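Local coordinates for protein superoxide dismutase [Fe] (Aquifex pyrophilus, PDB 1COJ) that disproportionates toxic superoxide radicals into hydrogen peroxide and oxygen, using one iron ion bound in each subunit of a homotetramer, at residues Q14-E17 against G18-N21. Sequence-based numbering, arbitrary orientation.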
loop_
_atom_site.group_PDB
_atom_site.type_symbol
_atom_site.label_atom_id
_atom_site.label_comp_id
_atom_site.label_asym_id
_atom_site.label_seq_id
_atom_site.Cartn_x
_atom_site.Cartn_y
_atom_site.Cartn_z
ATOM N N GLN A 14 14.140 -23.465 -19.460
ATOM C CA GLN A 14 14.585 -24.770 -19.002
ATOM C C GLN A 14 16.101 -24.859 -19.090
ATOM O O GLN A 14 16.719 -24.289 -19.987
ATOM C CB GLN A 14 13.952 -25.875 -19.850
ATOM C CG GLN A 14 13.341 -27.015 -19.040
ATOM C CD GLN A 14 12.191 -26.554 -18.155
ATOM O OE1 GLN A 14 12.394 -26.157 -17.009
ATOM N NE2 GLN A 14 10.985 -26.586 -18.694
ATOM N N ASN A 15 16.693 -25.537 -18.115
ATOM C CA ASN A 15 18.129 -25.755 -18.027
ATOM C C ASN A 15 18.923 -24.457 -17.932
ATOM O O ASN A 15 20.004 -24.339 -18.512
ATOM C CB ASN A 15 18.624 -26.611 -19.200
ATOM C CG ASN A 15 17.939 -27.962 -19.269
ATOM O OD1 ASN A 15 17.600 -28.550 -18.249
ATOM N ND2 ASN A 15 17.720 -28.453 -20.477
ATOM N N LEU A 16 18.394 -23.487 -17.195
ATOM C CA LEU A 16 19.085 -22.213 -17.018
ATOM C C LEU A 16 20.336 -22.412 -16.170
ATOM O O LEU A 16 20.431 -23.348 -15.383
ATOM C CB LEU A 16 18.167 -21.176 -16.358
ATOM C CG LEU A 16 16.870 -20.811 -17.088
ATOM C CD1 LEU A 16 16.073 -19.817 -16.261
ATOM C CD2 LEU A 16 17.197 -20.230 -18.448
ATOM N N GLU A 17 21.291 -21.515 -16.334
ATOM C CA GLU A 17 22.543 -21.570 -15.602
ATOM C C GLU A 17 22.383 -20.819 -14.269
ATOM O O GLU A 17 22.366 -19.592 -14.233
ATOM C CB GLU A 17 23.648 -20.934 -16.451
ATOM C CG GLU A 17 25.050 -21.096 -15.904
ATOM C CD GLU A 17 26.091 -20.470 -16.815
ATOM O OE1 GLU A 17 26.061 -20.741 -18.039
ATOM O OE2 GLU A 17 26.937 -19.705 -16.305
ATOM N N GLY A 18 22.256 -21.567 -13.178
ATOM C CA GLY A 18 22.109 -20.945 -11.871
ATOM C C GLY A 18 20.681 -20.896 -11.363
ATOM O O GLY A 18 20.438 -20.529 -10.216
ATOM N N ILE A 19 19.730 -21.224 -12.228
ATOM C CA ILE A 19 18.323 -21.241 -11.854
ATOM C C ILE A 19 17.791 -22.599 -12.307
ATOM O O ILE A 19 17.621 -22.854 -13.500
ATOM C CB ILE A 19 17.545 -20.080 -12.520
ATOM C CG1 ILE A 19 18.148 -18.733 -12.094
ATOM C CG2 ILE A 19 16.078 -20.133 -12.108
ATOM C CD1 ILE A 19 17.549 -17.523 -12.787
ATOM N N SER A 20 17.573 -23.486 -11.345
ATOM C CA SER A 20 17.121 -24.841 -11.619
ATOM C C SER A 20 15.712 -24.992 -12.171
ATOM O O SER A 20 14.882 -24.082 -12.074
ATOM C CB SER A 20 17.239 -25.682 -10.354
ATOM O OG SER A 20 16.226 -25.338 -9.422
ATOM N N ASN A 21 15.444 -26.175 -12.722
ATOM C CA ASN A 21 14.125 -26.492 -13.266
ATOM C C ASN A 21 13.162 -26.638 -12.106
ATOM O O ASN A 21 11.970 -26.352 -12.229
ATOM C CB ASN A 21 14.165 -27.793 -14.079
ATOM C CG ASN A 21 14.990 -27.668 -15.337
ATOM O OD1 ASN A 21 15.498 -28.648 -15.881
ATOM N ND2 ASN A 21 15.059 -26.468 -15.853
HETATM O O HOH W 1 10.714 -26.728 -14.752
HETATM O O HOH W 2 16.101 -23.960 -15.556
#
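The chain doubles back so that the CA atoms of Leu16 and Ile19 are 5.3 Å apart, and the directions of 14-17 and 18-21 differ by 162°, a reversal in the loop before helix 21-47. The bend passes through Glu17 and Gly18, the latter at a positive phi that glycine takes up readily. On the two arms, either side of Glu17-Gly18, the side chains of Leu16 and Ile19 lie alongside one another, pointing the same way, with Leu16 CD1 4.0 Å from Ile19 CB. Leu16 CB rests 3.4 Å from Ile19 O. The backbones are joined here through water: one molecule accepts from Leu16 N at 2.9 Å and donates to Ile19 O at 2.8 Å. At the open end a bend at chi2 (63°) brings the Gln14 amide to Asn21, which it crosses at about a right angle, the two amide planes 86° apart. A second water is placed to donate to Gln14 OE1 (2.9 Å) and Asn21 O (2.8 Å), although it has more acceptors in reach than protons. Ser20 is the N-cap of helix 21-47; its OG hydrogen-bonds to Gln23 N and to Asp172 OD2. Leu16 and Ile19 both pack on Ile24 of that helix, Ile19 also touching Ala183, so this loop of the alpha-hairpin domain packs on its own first helix and on helix 177-186 of the C-terminal domain, the Ile19 side chain about 7 Å from that of the iron ligand His27.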